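Local structure of Exo-beta-1,4-mannosidase (Rhizomucor miehei, 4LYP) at residues 252-257 with 261-266; 233-238 with 248-253. The protein probably hydrolyses terminal beta-1,4-linked mannose from the ends of mannan-type sugars, as an exo-acting family 5 glycoside hydrolase, and also shows transglycosylation activity. All coordinates share one frame; numbering follows the deposited sequence.

Overall arrangement
Contacts 1 and 2 lie on the same beta-alpha-beta unit of the barrel, with their centres about 6 Å apart. Both use helix 244-257 and share Thr252 and Phe253; contact 1 sets the end of the helix on the strand that follows it, contact 2 sets the middle of the helix on Ile235, just past the strand before it. The two strands are parallel neighbours; probable hydrogen bonds of 2.9 Å at their ends run from Ile235 N to Ser264 O and from Gln234 NE2 to Ser264 OG. Ile254 CG2 also packs on Trp233 CB at 3.4 Å. Beyond the apolar contact, segment 233-238 runs on to Glu238, which binds a guanidine in its pocket.

Contact 1 of 2, residues 252-257 with 261-266; sequences TFIKKG and HLVSAG
Lys255 reaches across to the start of the strand and gives a hydrogen bond from NZ to His261 O at 2.9 Å. The ammonium meets that oxygen at a C=O...N angle of 135° and from a position tilted out of the carbonyl plane. CG of Lys255 stands anti to the backbone N (chi1 -179°), and the chain then bends at its second and third torsions, which carries the amine round to the strand. On the way CE lies against Val263 CG2 at 3.8 Å, making the aliphatic part of the lysine one flank of an apolar patch. Ile254 forms the other: its CG2 branch touches Val263 CG2 at 3.7 Å and CG1 of the same valine at 4.1 Å. Val263 thus points its branched end into the step between two successive residues of the helix, CG2 meeting both.

Asp286 fixes the polar end from the loop before strand 288-292. Its OD2 makes a salt bridge with Lys255 NZ and also accepts from Val263 N, tying lysine and strand to one carboxylate. The His261 ring turns away from the helix, donates from NE2 to Asp227 O and meets the rings of Trp233 and Phe38.

The axes of helical segment 252-257 and strand 262-264 run nearly antiparallel, at 158°, with a closest approach of 8.6 Å, as expected where a barrel helix leads through a short loop into the next strand. Ile254 also packs on Ile209 of helix 197-213, while strand 262-264 pairs in parallel with strand 230-234.

Contact 2 of 2, residues 233-238 with 248-253; sequences WQIANE and EEISTF. With GAI (guanidine), chain C.
Glu238 OE1 has three hydrogen-bond partners. Guanidine N2 donates to it at 2.8 Å with an N-H...O angle of 141°, guanidine N1 adds a weak bond at 3.1 Å, and the indole NE1 of Trp153 is a further donor. The second oxygen, OE2, takes a bond of 2.8 Å from the same guanidine N1 and is also hydrogen-bonded to His291 ND1. N1 is thus shared between the two oxygens, whereas N2 bonds OE1, and the two protein partners help to fix the rotation of the carboxylate. Beyond CG the glutamate chain is extended, which carries the carboxylate away from the backbone toward the guanidine.

The contact between the two segments lies three residues back along the chain and is apolar. Ile235 sends CG2 against Ile250 CG2 at 4.0 Å, methyl to methyl, the two side chains crossing at a slant. With CG1 beside its backbone N (chi1 -66°), Ile235 brings CD1 to the next residue of the helix, 4.3 Å from Ser251 CB. Trp246, Phe247 and Ile254 of the same helix also touch this isoleucine. The hydroxyl of Ser251 is satisfied within the helix by Phe247 O. One turn of the helix carries a further bond: Thr252 OG1 donates to Glu248 O at 2.9 Å, reaching the carbonyl from the face opposite to Thr252 N.

The arrangement is that of a beta/alpha barrel, with apolar side chains packing the helix on the segment that leaves the strand, while that segment contributes Glu238 to a pocket shared with Trp153, Trp293, Asn296 and Glu416. The Asn237-Glu238 pair after strand 230-234 is consistent with the Asn-Glu sequence that follows the fourth barrel strand in clan GH-A glycosidases.

Contact 1 of 2, residues 252-257 with 261-266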
# COMPACT_ATOMS: atom_id res chain seq x y z
N THR A 252 -1.87 -17.75 8.50
CA THR A 252 -1.10 -18.84 9.09
C THR A 252 -0.16 -19.41 8.02
O THR A 252 1.00 -19.71 8.31
CB THR A 252 -2.08 -19.93 9.60
OG1 THR A 252 -2.77 -19.36 10.67
CG2 THR A 252 -1.33 -21.22 10.09
N PHE A 253 -0.62 -19.51 6.77
CA PHE A 253 0.23 -19.98 5.67
C PHE A 253 1.43 -19.04 5.53
O PHE A 253 2.57 -19.47 5.41
CB PHE A 253 -0.56 -20.02 4.35
CG PHE A 253 0.24 -20.43 3.17
CD1 PHE A 253 0.40 -21.77 2.87
CD2 PHE A 253 0.88 -19.48 2.38
CE1 PHE A 253 1.18 -22.15 1.75
CE2 PHE A 253 1.66 -19.86 1.33
CZ PHE A 253 1.80 -21.18 1.00
N ILE A 254 1.17 -17.72 5.52
CA ILE A 254 2.23 -16.74 5.33
C ILE A 254 3.24 -16.80 6.50
O ILE A 254 4.44 -16.80 6.26
CB ILE A 254 1.65 -15.30 5.21
CG1 ILE A 254 0.89 -15.20 3.91
CG2 ILE A 254 2.70 -14.23 5.31
CD1 ILE A 254 0.08 -13.93 3.79
N LYS A 255 2.72 -16.90 7.73
CA LYS A 255 3.59 -16.94 8.90
C LYS A 255 4.46 -18.19 8.90
O LYS A 255 5.67 -18.14 9.15
CB LYS A 255 2.73 -16.91 10.17
CG LYS A 255 3.58 -16.92 11.43
CD LYS A 255 4.41 -15.73 11.76
CE LYS A 255 3.58 -14.54 12.10
NZ LYS A 255 4.41 -13.33 12.63
N LYS A 256 3.87 -19.35 8.58
CA LYS A 256 4.67 -20.58 8.53
C LYS A 256 5.73 -20.49 7.37
O LYS A 256 6.82 -21.01 7.50
CB LYS A 256 3.75 -21.78 8.31
CG LYS A 256 2.94 -22.16 9.60
CD LYS A 256 2.14 -23.43 9.39
CE LYS A 256 1.55 -24.07 10.67
NZ LYS A 256 0.62 -23.24 11.44
N GLY A 257 5.37 -19.75 6.30
CA GLY A 257 6.33 -19.60 5.21
C GLY A 257 7.52 -18.71 5.56
O GLY A 257 8.58 -18.88 5.00
N HIS A 261 8.94 -13.00 10.21
CA HIS A 261 8.31 -11.74 9.79
C HIS A 261 6.92 -11.54 10.35
O HIS A 261 6.15 -12.50 10.52
CB HIS A 261 8.25 -11.75 8.26
CG HIS A 261 9.55 -11.41 7.60
ND1 HIS A 261 9.99 -12.06 6.47
CD2 HIS A 261 10.44 -10.39 7.86
CE1 HIS A 261 11.12 -11.48 6.07
NE2 HIS A 261 11.41 -10.44 6.90
N LEU A 262 6.59 -10.29 10.51
CA LEU A 262 5.21 -9.87 10.78
C LEU A 262 4.28 -10.13 9.59
O LEU A 262 4.73 -10.15 8.44
CB LEU A 262 5.20 -8.39 11.14
CG LEU A 262 6.05 -7.99 12.33
CD1 LEU A 262 5.98 -6.46 12.55
CD2 LEU A 262 5.63 -8.76 13.60
N VAL A 263 3.00 -10.26 9.91
CA VAL A 263 1.95 -10.47 8.92
C VAL A 263 0.87 -9.45 9.13
O VAL A 263 0.40 -9.20 10.27
CB VAL A 263 1.40 -11.91 8.98
CG1 VAL A 263 0.31 -12.13 7.92
CG2 VAL A 263 2.53 -12.91 8.79
N SER A 264 0.40 -8.89 8.02
CA SER A 264 -0.68 -7.92 7.98
C SER A 264 -1.80 -8.31 7.03
O SER A 264 -1.58 -9.07 6.09
CB SER A 264 -0.01 -6.57 7.42
OG SER A 264 -0.97 -5.59 7.17
N ALA A 265 -3.03 -7.82 7.30
CA ALA A 265 -4.20 -8.15 6.52
C ALA A 265 -4.47 -7.23 5.35
O ALA A 265 -5.24 -7.59 4.47
CB ALA A 265 -5.41 -8.16 7.42
N GLY A 266 -3.96 -5.99 5.34
CA GLY A 266 -4.23 -5.00 4.27
C GLY A 266 -5.59 -4.37 4.28
O GLY A 266 -6.01 -3.85 3.22

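Contact 2 of 2, residues 233-238 with 248-253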
# COMPACT_ATOMS: atom_id res chain seq x y z
N TRP A 233 4.81 -9.23 5.67
CA TRP A 233 4.09 -9.78 4.51
C TRP A 233 2.64 -9.41 4.69
O TRP A 233 2.06 -9.64 5.75
CB TRP A 233 4.18 -11.29 4.49
CG TRP A 233 5.60 -11.74 4.32
CD1 TRP A 233 6.47 -12.26 5.29
CD2 TRP A 233 6.38 -11.67 3.11
NE1 TRP A 233 7.71 -12.47 4.75
CE2 TRP A 233 7.70 -12.13 3.43
CE3 TRP A 233 6.09 -11.28 1.80
CZ2 TRP A 233 8.70 -12.18 2.49
CZ3 TRP A 233 7.09 -11.32 0.86
CH2 TRP A 233 8.39 -11.78 1.20
N GLN A 234 2.04 -8.82 3.66
CA GLN A 234 0.64 -8.37 3.74
C GLN A 234 -0.20 -9.20 2.80
O GLN A 234 0.14 -9.32 1.61
CB GLN A 234 0.56 -6.89 3.45
CG GLN A 234 -0.87 -6.37 3.45
CD GLN A 234 -0.80 -4.87 3.46
OE1 GLN A 234 -0.71 -4.24 2.37
NE2 GLN A 234 -0.80 -4.25 4.65
N ILE A 235 -1.26 -9.82 3.35
CA ILE A 235 -2.07 -10.77 2.55
C ILE A 235 -2.40 -10.17 1.17
O ILE A 235 -2.12 -10.75 0.10
CB ILE A 235 -3.32 -11.16 3.31
CG1 ILE A 235 -3.03 -11.96 4.58
CG2 ILE A 235 -4.22 -12.01 2.36
CD1 ILE A 235 -4.25 -12.18 5.48
N ALA A 236 -3.09 -9.02 1.19
CA ALA A 236 -3.55 -8.44 -0.06
C ALA A 236 -4.00 -7.04 0.26
O ALA A 236 -4.41 -6.69 1.36
CB ALA A 236 -4.73 -9.21 -0.70
N ASN A 237 -4.02 -6.19 -0.79
CA ASN A 237 -4.58 -4.84 -0.67
C ASN A 237 -6.13 -4.94 -0.63
O ASN A 237 -6.77 -5.36 -1.60
CB ASN A 237 -4.14 -4.02 -1.88
CG ASN A 237 -4.68 -2.65 -1.82
OD1 ASN A 237 -4.53 -1.95 -0.78
ND2 ASN A 237 -5.32 -2.20 -2.88
N GLU A 238 -6.70 -4.51 0.51
CA GLU A 238 -8.15 -4.24 0.65
C GLU A 238 -9.06 -5.44 0.35
O GLU A 238 -9.99 -5.31 -0.43
CB GLU A 238 -8.56 -3.04 -0.16
CG GLU A 238 -7.76 -1.78 0.18
CD GLU A 238 -8.33 -0.53 -0.40
OE1 GLU A 238 -9.34 -0.59 -1.17
OE2 GLU A 238 -7.82 0.59 -0.04
N GLU A 248 -7.74 -16.30 8.69
CA GLU A 248 -7.01 -17.23 9.56
C GLU A 248 -6.10 -18.13 8.74
O GLU A 248 -4.92 -18.35 9.01
CB GLU A 248 -8.03 -18.09 10.36
CG GLU A 248 -7.38 -19.11 11.27
CD GLU A 248 -6.67 -18.39 12.34
OE1 GLU A 248 -7.20 -17.42 12.93
OE2 GLU A 248 -5.59 -18.83 12.63
N GLU A 249 -6.65 -18.67 7.65
CA GLU A 249 -5.88 -19.64 6.89
C GLU A 249 -4.70 -18.99 6.17
O GLU A 249 -3.61 -19.55 6.14
CB GLU A 249 -6.86 -20.31 5.91
CG GLU A 249 -6.43 -21.68 5.46
CD GLU A 249 -6.17 -21.53 4.05
OE1 GLU A 249 -6.88 -22.06 3.13
OE2 GLU A 249 -5.26 -20.75 3.88
N ILE A 250 -4.94 -17.86 5.49
CA ILE A 250 -3.85 -17.29 4.70
C ILE A 250 -2.80 -16.71 5.61
O ILE A 250 -1.60 -16.81 5.34
CB ILE A 250 -4.34 -16.28 3.64
CG1 ILE A 250 -5.41 -16.75 2.67
CG2 ILE A 250 -3.12 -15.81 2.79
CD1 ILE A 250 -4.93 -17.96 1.85
N SER A 251 -3.22 -16.05 6.72
CA SER A 251 -2.19 -15.48 7.61
C SER A 251 -1.28 -16.59 8.18
O SER A 251 -0.10 -16.40 8.32
CB SER A 251 -2.83 -14.67 8.72
OG SER A 251 -3.64 -15.48 9.60
N THR A 252 -1.87 -17.75 8.50
CA THR A 252 -1.10 -18.84 9.09
C THR A 252 -0.16 -19.41 8.02
O THR A 252 1.00 -19.71 8.31
CB THR A 252 -2.08 -19.93 9.60
OG1 THR A 252 -2.77 -19.36 10.67
CG2 THR A 252 -1.33 -21.22 10.09
N PHE A 253 -0.62 -19.51 6.77
CA PHE A 253 0.23 -19.98 5.67
C PHE A 253 1.43 -19.04 5.53
O PHE A 253 2.57 -19.47 5.41
CB PHE A 253 -0.56 -20.02 4.35
CG PHE A 253 0.24 -20.43 3.17
CD1 PHE A 253 0.40 -21.77 2.87
CD2 PHE A 253 0.88 -19.48 2.38
CE1 PHE A 253 1.18 -22.15 1.75
CE2 PHE A 253 1.66 -19.86 1.33
CZ PHE A 253 1.80 -21.18 1.00
C GAI C . -9.67 2.19 -3.08
N1 GAI C . -8.84 2.32 -2.05
N2 GAI C . -10.50 1.14 -3.01
N3 GAI C . -9.64 2.96 -4.12